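Local coordinates for protein glycosyl hydrolase, family 38 (Enterococcus faecalis, PDB 5KBP) that probably hydrolyses alpha-mannosidic linkages as a calcium-binding glycoside hydrolase of family 38, at residues H842-F848 and I892-E898; P865-L869 and A880-D884. All blocks are in the same frame, centred on the assembly; numbering follows the deposited sequence.

Both contacts belong to the C-terminal beta-sandwich domain of the family 38 hydrolase, and their centres lie about 9 Å apart. Contact 1 pairs strands 843-849 and 892-897 in an antiparallel sheet. Contact 2 sets the next strand of that sheet, 864-870, against the loop 880-884. Along the chain contact 2 is nested inside contact 1, since its two segments fall between 842-848 and 892-898. Strand 892-897 is the shared neighbour: R896 O accepts a probable bond from T867 N. The chain therefore ends in an inner strand of the sheet, with loop 880-884 packed against 864-870. Both contacts are away from the annotated calcium-binding residues.

Contact 1. Residues H842-F848 and I892-E898; sequences HLVVRGF and IRTWRFE
The H842 ring has the E898 side chain over one face, with CG 4.0 Å from the ring centroid in a CH-pi contact. The two residues sit at one end of a pair of inner strands in the antiparallel sheet of the C-terminal beta-sandwich domain. The E898 carboxylate continues the stack, its plane 21° from the ring, although E898 is poorly ordered. H842 CD2 in turn lies over one face of the R896 guanidinium, 3.6 Å from R896 NE. R896 NH2 is bonded to the backbone O of E874. The W895 ring carries R893 CG on one face and presents an edge to the neighbouring strand: W895 CZ3 is 3.6 Å from G847 N. Its rim thus reaches the glycine backbone, where no side chain intervenes. W831 also meets this indole.

Strand 829-836 flanks 843-848, and 864-870 flanks 892-897. L843, V845 and G847 form hydrogen-bonded pairs with F897, W895 and R893. The bond from W895 N to V845 O is short, 2.6 Å, and nearly straight at 169°. The return bond from V845 N to W895 O is weak.

On the face with W895 and F897, the sheet carries mainly apolar groups. L843 and F897 lie side by side and meet through their CB atoms, while V845 CG2 touches F897 CE1 at 4.2 Å. The other face holds V844, R846, T894 and I892. V844 CG1 meets T894 CG2 there. The R846 chain starts with CG anti to the backbone N (chi1 175°) and bends at chi3, which carries the guanidinium alongside T894. R846 NH1 forms a salt bridge with E101 of the N-terminal domain. The T894 hydroxyl lies at the guanidinium edge, in plane, where OG1 accepts a weak bond from R846 NH2 at 3.3 Å.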
loop_
_atom_site.group_PDB
_atom_site.type_symbol
_atom_site.label_atom_id
_atom_site.label_comp_id
_atom_site.label_asym_id
_atom_site.label_seq_id
_atom_site.Cartn_x
_atom_site.Cartn_y
_atom_site.Cartn_z
ATOM N N HIS A 842 22.505 -8.244 -24.248
ATOM C CA HIS A 842 22.392 -9.519 -24.945
ATOM C C HIS A 842 21.011 -10.118 -24.714
ATOM O O HIS A 842 20.458 -10.035 -23.616
ATOM C CB HIS A 842 23.462 -10.496 -24.457
ATOM C CG HIS A 842 24.865 -10.046 -24.715
ATOM N ND1 HIS A 842 25.203 -9.217 -25.762
ATOM C CD2 HIS A 842 26.020 -10.314 -24.060
ATOM C CE1 HIS A 842 26.505 -8.992 -25.741
ATOM N NE2 HIS A 842 27.024 -9.647 -24.718
ATOM N N LEU A 843 20.453 -10.729 -25.756
ATOM C CA LEU A 843 19.166 -11.399 -25.616
ATOM C C LEU A 843 19.339 -12.665 -24.786
ATOM O O LEU A 843 20.151 -13.533 -25.125
ATOM C CB LEU A 843 18.577 -11.732 -26.985
ATOM C CG LEU A 843 17.201 -12.401 -26.933
ATOM C CD1 LEU A 843 16.180 -11.484 -26.273
ATOM C CD2 LEU A 843 16.738 -12.811 -28.320
ATOM N N VAL A 844 18.580 -12.771 -23.699
ATOM C CA VAL A 844 18.649 -13.906 -22.786
ATOM C C VAL A 844 17.371 -14.719 -22.925
ATOM O O VAL A 844 16.265 -14.178 -22.808
ATOM C CB VAL A 844 18.857 -13.451 -21.331
ATOM C CG1 VAL A 844 18.808 -14.643 -20.391
ATOM C CG2 VAL A 844 20.180 -12.712 -21.191
ATOM N N VAL A 845 17.525 -16.016 -23.183
ATOM C CA VAL A 845 16.408 -16.946 -23.292
ATOM C C VAL A 845 16.693 -18.138 -22.390
ATOM O O VAL A 845 17.813 -18.658 -22.373
ATOM C CB VAL A 845 16.187 -17.407 -24.748
ATOM C CG1 VAL A 845 14.992 -18.344 -24.836
ATOM C CG2 VAL A 845 16.004 -16.209 -25.666
ATOM N N ARG A 846 15.683 -18.568 -21.638
ATOM C CA ARG A 846 15.837 -19.686 -20.720
ATOM C C ARG A 846 14.685 -20.666 -20.876
ATOM O O ARG A 846 13.518 -20.269 -20.947
ATOM C CB ARG A 846 15.920 -19.209 -19.265
ATOM C CG ARG A 846 15.956 -20.341 -18.245
ATOM C CD ARG A 846 16.562 -19.899 -16.919
ATOM N NE ARG A 846 16.029 -18.619 -16.463
ATOM C CZ ARG A 846 16.707 -17.476 -16.496
ATOM N NH1 ARG A 846 16.145 -16.355 -16.065
ATOM N NH2 ARG A 846 17.950 -17.452 -16.958
ATOM N N GLY A 847 15.032 -21.954 -20.930
ATOM C CA GLY A 847 14.058 -23.024 -20.904
ATOM C C GLY A 847 14.579 -24.178 -20.070
ATOM O O GLY A 847 15.699 -24.136 -19.557
ATOM N N PHE A 848 13.753 -25.213 -19.941
ATOM C CA PHE A 848 14.168 -26.379 -19.174
ATOM C C PHE A 848 13.519 -27.632 -19.741
ATOM O O PHE A 848 12.427 -27.585 -20.312
ATOM C CB PHE A 848 13.832 -26.230 -17.684
ATOM C CG PHE A 848 12.362 -26.268 -17.377
ATOM C CD1 PHE A 848 11.554 -25.177 -17.647
ATOM C CD2 PHE A 848 11.793 -27.389 -16.794
ATOM C CE1 PHE A 848 10.202 -25.207 -17.356
ATOM C CE2 PHE A 848 10.443 -27.425 -16.499
ATOM C CZ PHE A 848 9.647 -26.334 -16.781
ATOM N N ILE A 892 18.281 -26.910 -16.780
ATOM C CA ILE A 892 17.814 -25.540 -16.945
ATOM C C ILE A 892 18.839 -24.842 -17.830
ATOM O O ILE A 892 19.917 -24.455 -17.369
ATOM C CB ILE A 892 17.646 -24.826 -15.602
ATOM C CG1 ILE A 892 16.788 -25.663 -14.652
ATOM C CG2 ILE A 892 17.020 -23.457 -15.811
ATOM C CD1 ILE A 892 16.794 -25.148 -13.229
ATOM N N ARG A 893 18.514 -24.684 -19.108
ATOM C CA ARG A 893 19.439 -24.115 -20.077
ATOM C C ARG A 893 19.094 -22.656 -20.347
ATOM O O ARG A 893 17.921 -22.298 -20.494
ATOM C CB ARG A 893 19.416 -24.911 -21.384
ATOM C CG ARG A 893 20.429 -24.437 -22.413
ATOM C CD ARG A 893 20.624 -25.465 -23.513
ATOM N NE ARG A 893 21.262 -26.682 -23.023
ATOM C CZ ARG A 893 21.576 -27.720 -23.790
ATOM N NH1 ARG A 893 21.307 -27.692 -25.089
ATOM N NH2 ARG A 893 22.156 -28.789 -23.261
ATOM N N THR A 894 20.128 -21.819 -20.410
ATOM C CA THR A 894 19.980 -20.395 -20.682
ATOM C C THR A 894 20.866 -20.017 -21.860
ATOM O O THR A 894 22.062 -20.328 -21.865
ATOM C CB THR A 894 20.347 -19.553 -19.455
ATOM O OG1 THR A 894 19.575 -19.984 -18.328
ATOM C CG2 THR A 894 20.069 -18.081 -19.716
ATOM N N TRP A 895 20.281 -19.351 -22.850
ATOM C CA TRP A 895 20.993 -18.922 -24.043
ATOM C C TRP A 895 21.369 -17.446 -23.951
ATOM O O TRP A 895 20.812 -16.682 -23.158
ATOM C CB TRP A 895 20.147 -19.156 -25.297
ATOM C CG TRP A 895 19.933 -20.596 -25.654
ATOM C CD1 TRP A 895 20.623 -21.321 -26.582
ATOM C CD2 TRP A 895 18.952 -21.482 -25.103
ATOM N NE1 TRP A 895 20.137 -22.604 -26.638
ATOM C CE2 TRP A 895 19.111 -22.729 -25.739
ATOM C CE3 TRP A 895 17.958 -21.342 -24.130
ATOM C CZ2 TRP A 895 18.310 -23.828 -25.437
ATOM C CZ3 TRP A 895 17.166 -22.437 -23.829
ATOM C CH2 TRP A 895 17.348 -23.663 -24.479
ATOM N N ARG A 896 22.329 -17.054 -24.786
ATOM C CA ARG A 896 22.730 -15.662 -24.932
ATOM C C ARG A 896 22.954 -15.372 -26.406
ATOM O O ARG A 896 23.740 -16.061 -27.062
ATOM C CB ARG A 896 24.006 -15.350 -24.141
ATOM C CG ARG A 896 24.614 -14.000 -24.496
ATOM C CD ARG A 896 26.074 -13.898 -24.084
ATOM N NE ARG A 896 26.235 -13.657 -22.654
ATOM C CZ ARG A 896 27.398 -13.369 -22.076
ATOM N NH1 ARG A 896 28.501 -13.283 -22.807
ATOM N NH2 ARG A 896 27.458 -13.164 -20.768
ATOM N N PHE A 897 22.262 -14.359 -26.922
ATOM C CA PHE A 897 22.412 -13.910 -28.303
ATOM C C PHE A 897 23.062 -12.532 -28.288
ATOM O O PHE A 897 22.470 -11.567 -27.794
ATOM C CB PHE A 897 21.062 -13.866 -29.018
ATOM C CG PHE A 897 20.439 -15.220 -29.231
ATOM C CD1 PHE A 897 19.634 -15.791 -28.258
ATOM C CD2 PHE A 897 20.652 -15.916 -30.409
ATOM C CE1 PHE A 897 19.058 -17.034 -28.455
ATOM C CE2 PHE A 897 20.078 -17.159 -30.612
ATOM C CZ PHE A 897 19.281 -17.719 -29.633
ATOM N N GLU A 898 24.276 -12.441 -28.822
ATOM C CA GLU A 898 24.990 -11.170 -28.852
ATOM C C GLU A 898 24.478 -10.275 -29.974
ATOM O O GLU A 898 24.289 -9.073 -29.782
ATOM C CB GLU A 898 26.494 -11.400 -29.005
ATOM C CG GLU A 898 27.111 -12.186 -27.861
ATOM C CD GLU A 898 28.445 -11.621 -27.417
ATOM O OE1 GLU A 898 29.033 -10.819 -28.172
ATOM O OE2 GLU A 898 28.900 -11.970 -26.309
#

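Contact 2. Residues P865-L869 and A880-D884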
loop_
_atom_site.group_PDB
_atom_site.type_symbol
_atom_site.label_atom_id
_atom_site.label_comp_id
_atom_site.label_asym_id
_atom_site.label_seq_id
_atom_site.Cartn_x
_atom_site.Cartn_y
_atom_site.Cartn_z
ATOM N N PRO A 865 22.317 -18.956 -34.812
ATOM C CA PRO A 865 22.370 -19.720 -33.560
ATOM C C PRO A 865 22.817 -18.848 -32.397
ATOM O O PRO A 865 23.233 -17.698 -32.557
ATOM C CB PRO A 865 23.393 -20.818 -33.861
ATOM C CG PRO A 865 24.279 -20.217 -34.900
ATOM C CD PRO A 865 23.392 -19.339 -35.743
ATOM N N ALA A 866 22.724 -19.423 -31.202
ATOM C CA ALA A 866 23.111 -18.713 -29.996
ATOM C C ALA A 866 24.628 -18.588 -29.908
ATOM O O ALA A 866 25.382 -19.373 -30.491
ATOM C CB ALA A 866 22.570 -19.422 -28.756
ATOM N N THR A 867 25.074 -17.576 -29.165
ATOM C CA THR A 867 26.505 -17.354 -28.995
ATOM C C THR A 867 27.104 -18.347 -28.006
ATOM O O THR A 867 28.134 -18.968 -28.284
ATOM C CB THR A 867 26.765 -15.921 -28.529
ATOM O OG1 THR A 867 26.002 -15.012 -29.332
ATOM C CG2 THR A 867 28.246 -15.583 -28.652
ATOM N N CYS A 868 26.468 -18.510 -26.849
ATOM C CA CYS A 868 26.973 -19.405 -25.820
ATOM C C CYS A 868 25.851 -19.715 -24.842
ATOM O O CYS A 868 24.892 -18.949 -24.707
ATOM C CB CYS A 868 28.169 -18.795 -25.081
ATOM S SG CYS A 868 27.770 -17.312 -24.124
ATOM N N LEU A 869 25.983 -20.851 -24.166
ATOM C CA LEU A 869 25.082 -21.211 -23.082
ATOM C C LEU A 869 25.611 -20.643 -21.773
ATOM O O LEU A 869 26.818 -20.674 -21.511
ATOM C CB LEU A 869 24.931 -22.728 -22.981
ATOM C CG LEU A 869 24.351 -23.408 -24.222
ATOM C CD1 LEU A 869 24.215 -24.903 -24.003
ATOM C CD2 LEU A 869 23.012 -22.790 -24.588
ATOM N N ALA A 880 32.325 -24.527 -20.820
ATOM C CA ALA A 880 31.239 -24.223 -21.738
ATOM C C ALA A 880 30.591 -25.496 -22.272
ATOM O O ALA A 880 31.222 -26.552 -22.363
ATOM C CB ALA A 880 31.746 -23.374 -22.904
ATOM N N ILE A 881 29.312 -25.380 -22.621
ATOM C CA ILE A 881 28.561 -26.440 -23.281
ATOM C C ILE A 881 28.135 -25.920 -24.648
ATOM O O ILE A 881 27.669 -24.781 -24.763
ATOM C CB ILE A 881 27.339 -26.886 -22.452
ATOM C CG1 ILE A 881 27.774 -27.696 -21.226
ATOM C CG2 ILE A 881 26.376 -27.707 -23.298
ATOM C CD1 ILE A 881 28.152 -26.860 -20.022
ATOM N N GLU A 882 28.315 -26.746 -25.677
ATOM C CA GLU A 882 27.984 -26.339 -27.036
ATOM C C GLU A 882 26.510 -25.970 -27.145
ATOM O O GLU A 882 25.647 -26.588 -26.516
ATOM C CB GLU A 882 28.322 -27.462 -28.017
ATOM C CG GLU A 882 29.770 -27.923 -27.944
ATOM C CD GLU A 882 30.745 -26.866 -28.418
ATOM O OE1 GLU A 882 30.840 -26.650 -29.645
ATOM O OE2 GLU A 882 31.412 -26.242 -27.565
ATOM N N VAL A 883 26.224 -24.942 -27.951
ATOM C CA VAL A 883 24.852 -24.476 -28.108
ATOM C C VAL A 883 23.976 -25.515 -28.792
ATOM O O VAL A 883 22.752 -25.502 -28.614
ATOM C CB VAL A 883 24.820 -23.146 -28.883
ATOM C CG1 VAL A 883 25.556 -22.060 -28.109
ATOM C CG2 VAL A 883 25.420 -23.323 -30.271
ATOM N N ASP A 884 24.566 -26.419 -29.571
ATOM C CA ASP A 884 23.827 -27.486 -30.229
ATOM C C ASP A 884 23.850 -28.793 -29.449
ATOM O O ASP A 884 23.340 -29.803 -29.943
ATOM C CB ASP A 884 24.371 -27.716 -31.645
ATOM C CG ASP A 884 25.882 -27.867 -31.678
ATOM O OD1 ASP A 884 26.478 -28.218 -30.640
ATOM O OD2 ASP A 884 26.473 -27.636 -32.754
#
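A866 is the first residue of 865-869 to touch the loop 880-884. Its CB points toward the loop and meets V883 CG1 at 4.0 Å. The carbonyl of A866 is closer: A866 O lies 3.6 Å from V883 CG1. At T867 the side chain turns away from the loop, and the carbonyl group, C and O alike, approaches V883 CG1. The T867 hydroxyl is engaged on the other side, where OG1 is hydrogen-bonded to the backbone N of E898. C868 likewise directs its side chain away. The CA of C868 lies 3.8 Å from V883 CG1. One valine methyl therefore rests against the backbone of three successive residues. V883 CG1 reaches them from a position anti to its own carbonyl carbon (chi1 -63°).

This segment lies on strand 864-870 of the C-terminal beta-sandwich domain, which is interrupted near A866 and T867. It is covered by part of the long connection to the last strand, 892-897. The connection has no regular structure at 880-884. The contact is made by apolar groups and carbonyl oxygens, without hydrogen bonds between the two segments.

L869 and V883 give most of the buried area. The CB of L869 points toward the loop, and L869 CG lies 4.1 Å from V883 CA. With chi2 extended at -179°, CD1 runs out to the backbone of the loop. L869 CD1 is 3.3 Å from E882 O and 3.5 Å from I881 O, and it also meets I881 CG2 at 3.6 Å. The other methyl, CD2, packs against W895 CD1 of strand 892-897, whose F897 also touches A866. The L869 backbone is hydrogen-bonded to L877.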